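PDB 6SCY: [4Fe-4S]-dependent U34-ARNt thiolase from Methanococcus maripaludis, which probably transfers sulfur to a wobble uridine of transfer RNA, using ATP and a [4Fe-4S] cluster. Local coordinates for residues K26-I30 with L219-M223; N49-G55 with E160-A166; L171-A175 with K259-V263. All blocks are in the same frame, centred on the assembly; numbering follows the deposited sequence.

Contact 1. Residues K26-I30 with L219-M223. With ZN (zinc ion), chain C; SO4 (sulfate ion), chain U.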
loop_
_atom_site.group_PDB
_atom_site.type_symbol
_atom_site.label_atom_id
_atom_site.label_comp_id
_atom_site.label_asym_id
_atom_site.label_seq_id
_atom_site.Cartn_x
_atom_site.Cartn_y
_atom_site.Cartn_z
ATOM N N LYS A 26 -20.303 -14.712 24.811
ATOM C CA LYS A 26 -20.983 -15.242 23.618
ATOM C C LYS A 26 -22.054 -14.275 23.091
ATOM O O LYS A 26 -21.946 -13.822 21.953
ATOM C CB LYS A 26 -21.576 -16.641 23.897
ATOM C CG LYS A 26 -22.126 -17.356 22.666
ATOM C CD LYS A 26 -22.826 -18.656 23.019
ATOM C CE LYS A 26 -23.471 -19.304 21.818
ATOM N NZ LYS A 26 -24.140 -20.580 22.179
ATOM N N GLU A 27 -23.034 -13.917 23.947
ATOM C CA GLU A 27 -24.179 -13.052 23.647
ATOM C C GLU A 27 -23.813 -11.660 23.183
ATOM O O GLU A 27 -24.456 -11.162 22.265
ATOM C CB GLU A 27 -25.138 -12.961 24.833
ATOM C CG GLU A 27 -25.676 -14.307 25.295
ATOM C CD GLU A 27 -25.128 -14.771 26.631
ATOM O OE1 GLU A 27 -23.888 -14.880 26.772
ATOM O OE2 GLU A 27 -25.947 -15.037 27.544
ATOM N N CYS A 28 -22.809 -11.021 23.816
ATOM C CA CYS A 28 -22.356 -9.665 23.468
ATOM C C CYS A 28 -21.510 -9.643 22.209
ATOM O O CYS A 28 -21.469 -8.615 21.538
ATOM C CB CYS A 28 -21.635 -8.998 24.636
ATOM S SG CYS A 28 -22.713 -8.576 26.029
ATOM N N PHE A 29 -20.828 -10.757 21.889
ATOM C CA PHE A 29 -20.013 -10.833 20.684
ATOM C C PHE A 29 -20.919 -10.956 19.453
ATOM O O PHE A 29 -20.732 -10.212 18.486
ATOM C CB PHE A 29 -18.974 -11.962 20.780
ATOM C CG PHE A 29 -18.210 -12.205 19.504
ATOM C CD1 PHE A 29 -17.237 -11.311 19.077
ATOM C CD2 PHE A 29 -18.488 -13.307 18.710
ATOM C CE1 PHE A 29 -16.557 -11.522 17.877
ATOM C CE2 PHE A 29 -17.811 -13.513 17.506
ATOM C CZ PHE A 29 -16.842 -12.626 17.105
ATOM N N ILE A 30 -21.927 -11.856 19.518
ATOM C CA ILE A 30 -22.929 -12.089 18.468
ATOM C C ILE A 30 -23.683 -10.776 18.156
ATOM O O ILE A 30 -23.890 -10.452 16.991
ATOM C CB ILE A 30 -23.872 -13.260 18.873
ATOM C CG1 ILE A 30 -23.182 -14.615 18.660
ATOM C CG2 ILE A 30 -25.207 -13.232 18.126
ATOM C CD1 ILE A 30 -23.625 -15.704 19.607
ATOM N N LEU A 219 -14.943 -17.798 14.790
ATOM C CA LEU A 219 -15.474 -17.880 16.156
ATOM C C LEU A 219 -17.000 -17.882 16.121
ATOM O O LEU A 219 -17.612 -18.669 16.834
ATOM C CB LEU A 219 -14.939 -16.726 17.024
ATOM C CG LEU A 219 -15.275 -16.758 18.519
ATOM C CD1 LEU A 219 -14.378 -17.735 19.287
ATOM C CD2 LEU A 219 -15.129 -15.392 19.123
ATOM N N LEU A 220 -17.602 -17.045 15.250
ATOM C CA LEU A 220 -19.050 -16.953 15.067
ATOM C C LEU A 220 -19.605 -18.253 14.485
ATOM O O LEU A 220 -20.706 -18.651 14.850
ATOM C CB LEU A 220 -19.416 -15.743 14.184
ATOM C CG LEU A 220 -20.830 -15.154 14.356
ATOM C CD1 LEU A 220 -20.935 -14.300 15.610
ATOM C CD2 LEU A 220 -21.197 -14.285 13.174
ATOM N N ALA A 221 -18.823 -18.927 13.613
ATOM C CA ALA A 221 -19.186 -20.202 12.987
ATOM C C ALA A 221 -19.227 -21.309 14.038
ATOM O O ALA A 221 -20.128 -22.148 14.004
ATOM C CB ALA A 221 -18.188 -20.557 11.887
ATOM N N GLU A 222 -18.264 -21.287 14.984
ATOM C CA GLU A 222 -18.134 -22.253 16.078
ATOM C C GLU A 222 -19.277 -22.117 17.087
ATOM O O GLU A 222 -19.830 -23.135 17.512
ATOM C CB GLU A 222 -16.768 -22.112 16.781
ATOM C CG GLU A 222 -15.581 -22.602 15.954
ATOM C CD GLU A 222 -14.219 -22.574 16.626
ATOM O OE1 GLU A 222 -13.970 -21.667 17.455
ATOM O OE2 GLU A 222 -13.389 -23.456 16.307
ATOM N N MET A 223 -19.637 -20.865 17.456
ATOM C CA MET A 223 -20.702 -20.564 18.419
ATOM C C MET A 223 -22.085 -20.912 17.901
ATOM O O MET A 223 -22.949 -21.287 18.698
ATOM C CB MET A 223 -20.663 -19.100 18.858
ATOM C CG MET A 223 -19.431 -18.745 19.663
ATOM S SD MET A 223 -19.366 -17.005 20.178
ATOM C CE MET A 223 -19.938 -16.240 18.732
HETATM ZN ZN ZN C . -21.466 -9.178 27.718
HETATM S S SO4 U . -26.305 -23.004 21.453
HETATM O O1 SO4 U . -26.984 -24.222 21.894
HETATM O O2 SO4 U . -26.608 -21.917 22.389
HETATM O O3 SO4 U . -24.861 -23.240 21.420
HETATM O O4 SO4 U . -26.776 -22.646 20.115
#

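Contact 2. Residues N49-G55 with E160-A166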
loop_
_atom_site.group_PDB
_atom_site.type_symbol
_atom_site.label_atom_id
_atom_site.label_comp_id
_atom_site.label_asym_id
_atom_site.label_seq_id
_atom_site.Cartn_x
_atom_site.Cartn_y
_atom_site.Cartn_z
ATOM N N ASN A 49 -39.014 -4.956 0.442
ATOM C CA ASN A 49 -39.132 -4.902 -1.019
ATOM C C ASN A 49 -37.784 -5.079 -1.769
ATOM O O ASN A 49 -37.612 -4.530 -2.869
ATOM C CB ASN A 49 -39.892 -3.645 -1.492
ATOM C CG ASN A 49 -41.039 -3.254 -0.597
ATOM O OD1 ASN A 49 -41.912 -4.064 -0.265
ATOM N ND2 ASN A 49 -41.040 -2.004 -0.164
ATOM N N ILE A 50 -36.864 -5.910 -1.228
ATOM C CA ILE A 50 -35.600 -6.212 -1.926
ATOM C C ILE A 50 -35.299 -7.730 -1.921
ATOM O O ILE A 50 -35.664 -8.433 -0.983
ATOM C CB ILE A 50 -34.351 -5.368 -1.510
ATOM C CG1 ILE A 50 -34.030 -5.501 -0.026
ATOM C CG2 ILE A 50 -34.442 -3.906 -1.938
ATOM C CD1 ILE A 50 -32.870 -6.280 0.161
ATOM N N LYS A 51 -34.623 -8.206 -2.978
ATOM C CA LYS A 51 -34.224 -9.599 -3.194
ATOM C C LYS A 51 -32.689 -9.662 -3.200
ATOM O O LYS A 51 -32.059 -8.916 -3.956
ATOM C CB LYS A 51 -34.805 -10.077 -4.545
ATOM C CG LYS A 51 -34.648 -11.559 -4.828
ATOM C CD LYS A 51 -35.176 -11.901 -6.200
ATOM C CE LYS A 51 -36.447 -12.709 -6.144
ATOM N NZ LYS A 51 -36.750 -13.322 -7.461
ATOM N N VAL A 52 -32.085 -10.514 -2.348
ATOM C CA VAL A 52 -30.619 -10.623 -2.294
ATOM C C VAL A 52 -30.137 -12.019 -2.638
ATOM O O VAL A 52 -30.415 -12.967 -1.907
ATOM C CB VAL A 52 -29.994 -10.121 -0.964
ATOM C CG1 VAL A 52 -28.483 -10.341 -0.939
ATOM C CG2 VAL A 52 -30.318 -8.655 -0.708
ATOM N N ALA A 53 -29.397 -12.132 -3.747
ATOM C CA ALA A 53 -28.755 -13.363 -4.200
ATOM C C ALA A 53 -27.460 -13.445 -3.420
ATOM O O ALA A 53 -26.899 -12.402 -3.084
ATOM C CB ALA A 53 -28.445 -13.271 -5.681
ATOM N N MET A 54 -26.983 -14.647 -3.103
ATOM C CA MET A 54 -25.746 -14.746 -2.340
ATOM C C MET A 54 -24.892 -15.911 -2.761
ATOM O O MET A 54 -25.347 -17.052 -2.740
ATOM C CB MET A 54 -25.982 -14.731 -0.818
ATOM C CG MET A 54 -27.075 -15.624 -0.346
ATOM S SD MET A 54 -27.133 -15.655 1.446
ATOM C CE MET A 54 -28.131 -17.065 1.666
ATOM N N GLY A 55 -23.667 -15.602 -3.170
ATOM C CA GLY A 55 -22.687 -16.588 -3.599
ATOM C C GLY A 55 -22.213 -17.415 -2.425
ATOM O O GLY A 55 -21.466 -16.919 -1.578
ATOM N N GLU A 160 -32.580 -14.069 -11.928
ATOM C CA GLU A 160 -33.490 -14.126 -10.783
ATOM C C GLU A 160 -34.020 -12.747 -10.374
ATOM O O GLU A 160 -34.867 -12.657 -9.479
ATOM C CB GLU A 160 -32.847 -14.871 -9.599
ATOM C CG GLU A 160 -33.060 -16.377 -9.652
ATOM C CD GLU A 160 -34.508 -16.825 -9.545
ATOM O OE1 GLU A 160 -35.070 -16.764 -8.428
ATOM O OE2 GLU A 160 -35.082 -17.224 -10.584
ATOM N N LYS A 161 -33.553 -11.688 -11.073
ATOM C CA LYS A 161 -33.907 -10.277 -10.886
ATOM C C LYS A 161 -33.666 -9.816 -9.436
ATOM O O LYS A 161 -34.572 -9.317 -8.761
ATOM C CB LYS A 161 -35.329 -9.966 -11.395
ATOM C CG LYS A 161 -35.452 -9.925 -12.916
ATOM C CD LYS A 161 -36.884 -9.607 -13.345
ATOM C CE LYS A 161 -37.110 -9.776 -14.830
ATOM N NZ LYS A 161 -38.558 -9.748 -15.187
ATOM N N CYS A 162 -32.415 -10.000 -8.978
ATOM C CA CYS A 162 -31.945 -9.648 -7.639
ATOM C C CYS A 162 -31.437 -8.229 -7.584
ATOM O O CYS A 162 -30.900 -7.724 -8.567
ATOM C CB CYS A 162 -30.886 -10.637 -7.160
ATOM S SG CYS A 162 -31.512 -12.318 -6.902
ATOM N N ASP A 163 -31.602 -7.587 -6.432
ATOM C CA ASP A 163 -31.163 -6.214 -6.215
ATOM C C ASP A 163 -29.676 -6.150 -5.837
ATOM O O ASP A 163 -28.979 -5.209 -6.228
ATOM C CB ASP A 163 -32.054 -5.535 -5.163
ATOM C CG ASP A 163 -33.486 -5.396 -5.630
ATOM O OD1 ASP A 163 -33.722 -4.636 -6.595
ATOM O OD2 ASP A 163 -34.368 -6.055 -5.040
ATOM N N PHE A 164 -29.195 -7.156 -5.087
ATOM C CA PHE A 164 -27.809 -7.232 -4.639
ATOM C C PHE A 164 -27.252 -8.650 -4.727
ATOM O O PHE A 164 -28.008 -9.626 -4.656
ATOM C CB PHE A 164 -27.674 -6.707 -3.203
ATOM C CG PHE A 164 -28.114 -5.280 -3.001
ATOM C CD1 PHE A 164 -27.300 -4.222 -3.390
ATOM C CD2 PHE A 164 -29.336 -4.991 -2.407
ATOM C CE1 PHE A 164 -27.705 -2.900 -3.198
ATOM C CE2 PHE A 164 -29.740 -3.668 -2.212
ATOM C CZ PHE A 164 -28.920 -2.632 -2.609
ATOM N N LEU A 165 -25.923 -8.754 -4.883
ATOM C CA LEU A 165 -25.199 -10.019 -4.906
ATOM C C LEU A 165 -24.255 -9.997 -3.695
ATOM O O LEU A 165 -23.286 -9.239 -3.682
ATOM C CB LEU A 165 -24.445 -10.207 -6.242
ATOM C CG LEU A 165 -23.457 -11.380 -6.364
ATOM C CD1 LEU A 165 -24.167 -12.715 -6.503
ATOM C CD2 LEU A 165 -22.546 -11.183 -7.551
ATOM N N ALA A 166 -24.588 -10.775 -2.653
ATOM C CA ALA A 166 -23.800 -10.846 -1.429
ATOM C C ALA A 166 -22.640 -11.834 -1.560
ATOM O O ALA A 166 -22.849 -12.976 -1.962
ATOM C CB ALA A 166 -24.690 -11.201 -0.253
HETATM O O HOH W 1 -36.654 -4.987 -6.095
#

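Contact 3. Residues L171-A175 with K259-V263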
loop_
_atom_site.group_PDB
_atom_site.type_symbol
_atom_site.label_atom_id
_atom_site.label_comp_id
_atom_site.label_asym_id
_atom_site.label_seq_id
_atom_site.Cartn_x
_atom_site.Cartn_y
_atom_site.Cartn_z
ATOM N N LEU A 171 -12.690 -9.263 6.545
ATOM C CA LEU A 171 -11.684 -8.201 6.687
ATOM C C LEU A 171 -10.298 -8.634 6.231
ATOM O O LEU A 171 -9.636 -7.868 5.522
ATOM C CB LEU A 171 -11.652 -7.631 8.114
ATOM C CG LEU A 171 -10.767 -6.404 8.359
ATOM C CD1 LEU A 171 -11.218 -5.207 7.534
ATOM C CD2 LEU A 171 -10.755 -6.041 9.825
ATOM N N ASP A 172 -9.879 -9.871 6.610
ATOM C CA ASP A 172 -8.595 -10.461 6.223
ATOM C C ASP A 172 -8.523 -10.577 4.701
ATOM O O ASP A 172 -7.571 -10.054 4.128
ATOM C CB ASP A 172 -8.382 -11.827 6.890
ATOM C CG ASP A 172 -7.825 -11.780 8.296
ATOM O OD1 ASP A 172 -8.569 -11.379 9.220
ATOM O OD2 ASP A 172 -6.658 -12.181 8.483
ATOM N N ASP A 173 -9.563 -11.172 4.046
ATOM C CA ASP A 173 -9.696 -11.332 2.583
ATOM C C ASP A 173 -9.499 -10.013 1.824
ATOM O O ASP A 173 -8.826 -9.988 0.790
ATOM C CB ASP A 173 -11.094 -11.876 2.221
ATOM C CG ASP A 173 -11.281 -13.363 2.382
ATOM O OD1 ASP A 173 -11.079 -14.095 1.393
ATOM O OD2 ASP A 173 -11.656 -13.792 3.482
ATOM N N VAL A 174 -10.114 -8.929 2.341
ATOM C CA VAL A 174 -10.112 -7.577 1.779
ATOM C C VAL A 174 -8.771 -6.857 1.992
ATOM O O VAL A 174 -8.289 -6.233 1.051
ATOM C CB VAL A 174 -11.322 -6.765 2.295
ATOM C CG1 VAL A 174 -11.326 -5.343 1.744
ATOM C CG2 VAL A 174 -12.625 -7.466 1.938
ATOM N N ALA A 175 -8.169 -6.953 3.201
ATOM C CA ALA A 175 -6.872 -6.340 3.516
ATOM C C ALA A 175 -5.747 -6.909 2.651
ATOM O O ALA A 175 -4.870 -6.162 2.229
ATOM C CB ALA A 175 -6.548 -6.532 4.986
ATOM N N LYS A 259 -5.130 -4.097 9.479
ATOM C CA LYS A 259 -6.026 -4.579 8.422
ATOM C C LYS A 259 -7.139 -3.572 8.142
ATOM O O LYS A 259 -7.427 -3.325 6.978
ATOM C CB LYS A 259 -6.623 -5.946 8.780
ATOM C CG LYS A 259 -5.622 -7.085 8.796
ATOM C CD LYS A 259 -6.209 -8.299 9.487
ATOM C CE LYS A 259 -5.219 -9.430 9.611
ATOM N NZ LYS A 259 -5.723 -10.502 10.513
ATOM N N TYR A 260 -7.729 -2.960 9.192
ATOM C CA TYR A 260 -8.767 -1.950 8.992
ATOM C C TYR A 260 -8.221 -0.660 8.373
ATOM O O TYR A 260 -8.856 -0.127 7.463
ATOM C CB TYR A 260 -9.573 -1.651 10.271
ATOM C CG TYR A 260 -10.664 -0.615 10.047
ATOM C CD1 TYR A 260 -11.835 -0.940 9.363
ATOM C CD2 TYR A 260 -10.505 0.702 10.477
ATOM C CE1 TYR A 260 -12.833 0.014 9.135
ATOM C CE2 TYR A 260 -11.500 1.663 10.260
ATOM C CZ TYR A 260 -12.662 1.314 9.583
ATOM O OH TYR A 260 -13.648 2.252 9.358
ATOM N N SER A 261 -7.064 -0.152 8.867
ATOM C CA SER A 261 -6.455 1.079 8.350
ATOM C C SER A 261 -5.926 0.917 6.938
ATOM O O SER A 261 -5.891 1.899 6.205
ATOM C CB SER A 261 -5.388 1.625 9.292
ATOM O OG SER A 261 -4.209 0.840 9.272
ATOM N N ILE A 262 -5.544 -0.319 6.546
ATOM C CA ILE A 262 -5.095 -0.647 5.190
ATOM C C ILE A 262 -6.312 -0.520 4.256
ATOM O O ILE A 262 -6.209 0.141 3.220
ATOM C CB ILE A 262 -4.436 -2.054 5.114
ATOM C CG1 ILE A 262 -3.086 -2.081 5.856
ATOM C CG2 ILE A 262 -4.234 -2.481 3.663
ATOM C CD1 ILE A 262 -2.583 -3.502 6.271
ATOM N N VAL A 263 -7.467 -1.111 4.660
ATOM C CA VAL A 263 -8.734 -1.104 3.919
ATOM C C VAL A 263 -9.345 0.300 3.868
ATOM O O VAL A 263 -9.663 0.772 2.779
ATOM C CB VAL A 263 -9.736 -2.171 4.435
ATOM C CG1 VAL A 263 -11.068 -2.095 3.689
ATOM C CG2 VAL A 263 -9.158 -3.570 4.325
#

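Contact 1. Residues K26-I30 with L219-M223
The N-terminal zinc-binding module meets the PP-loop domain where Phe29 and Ile30, in the first turn of helix 26-41, pack against Leu219, Leu220 and Met223 at the end of helix 214-223. The short helical segments cross at -127° with axes 11.2 Å apart, wide enough for large side chains. Phe29 holds its CG anti to the backbone N (chi1 173°), which swings the ring toward the other helix. Leu219 CD2 lies over one face of this ring in a CH-pi contact, 3.9 Å from the centroid and offset toward the rim. Met223 CE lies at the ring edge, in its plane near CD2, while Met223 SD makes an oblique Met-aromatic contact 5.3 Å from the Phe29 centroid. The bend of Met223 at chi3 (-41°) carries its methyl onward to Ile30 CG1 at 3.6 Å, tip to tip; an unbranched, flexible methionine suits both roles. Leu220 CD1 touches both Phe29 CE2 and Ile30 CG1. The extended Lys26 runs past Met223 in the opposite direction, its CG 3.7 Å from Met223 SD, and its NZ donates to O2 of a sulfate, probably from the crystallisation liquor, at 2.8 Å. On the far side of the turn Cys28 SG binds zinc at 2.2 Å; Cys6 and Cys9 bind the same ion, and Cys25 completes the site. Tyr15, on strand 15-17, meets the Phe29 ring, while Leu220 and Ala221 rest on helix 60-75.

Contact 2. Residues N49-G55 with E160-A166
Ala53 and Cys162 fit as hollow and bump: the small Ala53 leaves a hollow beside its methyl where Cys162 SG lies, 3.4 Å from Ala53 CB, and Leu165 CD1 borders the same methyl on this side of the sheet. On the other face Val52 spreads its two methyls over Phe164 and Ala166, CG2 lying at the edge of the Phe164 ring and CG1 dropping toward Ala166 CB at 3.9 Å; the little alanine leaves room for this branch and for Met54 CB. Beneath these side chains the parallel strands are stitched by Ala53 N to Phe164 O, Ala166 N to Ala53 O and Gly55 N to Ala166 O. Just before the paired strands begin, Asp163 makes the link: its OD2 receives Lys51 N through the anti lone pair, 3.0 Å and nearly straight at 164°, and its N bonds to Lys51 O. Lys51, bent at chi3 (-110°), passes alongside Cys162 SG and sets NZ 2.8 Å from Glu160 O, close to the carbonyl axis. That carbonyl precedes Lys161, whose positive phi closes a Schellman motif after helix 141-159, so the ammonium probably eases the negative helix end. Gly55 begins the predicted ATP-binding loop, as expected of a PP-loop fold. In the parallel sheet 51-55 is the central strand and 164-167 its inner neighbour; strand 80-87 flanks 51-55, strand 204-206 flanks 164-167, and helices 60-75 and 141-159 cover the faces bearing Met54 and Ala53.

Contact 3. Residues L171-A175 with K259-V263
Ala175 and Lys259 bring the two helices closest, their CA atoms 5.3 Å apart, because an alanine lets the facing backbone come near. The Lys259 CB rests 3.8 Å from Ala175 CB, and one turn later Val263 lays its CG2 against Ala175 CA at 3.7 Å. With chi1 at 177°, both branches of Val263 close on Val174 CG1, its CG1 at 3.8 Å and CG2 equally near, the two valines crossing at about a right angle. Beyond these valines the long Lys259 chain, extended past CG, runs by Ala175 and delivers NZ to Asp172 OD2 at 2.8 Å in a salt bridge, approaching from above the carboxylate plane, 35° out of it. Helix 171-184 follows strand 164-167 of the PP-loop fold and carries Asp173, a predicted ATP ligand, on the side turned away from helix 258-270; the segments cross at +49°. Asp172 is buried, and its OD1 accepts a bond from Glu214 N at the start of helix 214-223. Lys259 NZ also pairs with Asp249, so it sits between two acids that would probably repel each other. Were Lys259 an alanine, Asp172 would probably lose its salt-bridge mate and face Asp249 without a shared cation. The packing thins toward Tyr260: Leu171 CD1 comes only within 4.3 Å of its CA, and the partly exposed tyrosine starts its side chain away from the other helix. Ser261 makes no contact with 171-175, and its OG bonds to the backbone of another protein chain.

In the fold
Contact 2 joins inner strands of the PP-loop sheet and relies on backbone hydrogen bonds, supplemented by Asp163 and Lys51. Contacts 1 and 3 are helix pairs outside that sheet, without backbone hydrogen bonds between their segments, yet they differ: contact 3 is buried and sets a salt bridge among aliphatic groups, whereas contact 1, about 20 Å from the chain centre and partly buried, joins the zinc module to the PP-loop domain with an aromatic and methionine cluster. Contacts 2 and 3 lie on opposite sides of the chain's centre, but strand 164-167 leads into helix 171-184. Helix 60-75 touches both contact 1 and contact 2, and helix 214-223 runs from a bond with Asp172 of contact 3 to contact 1.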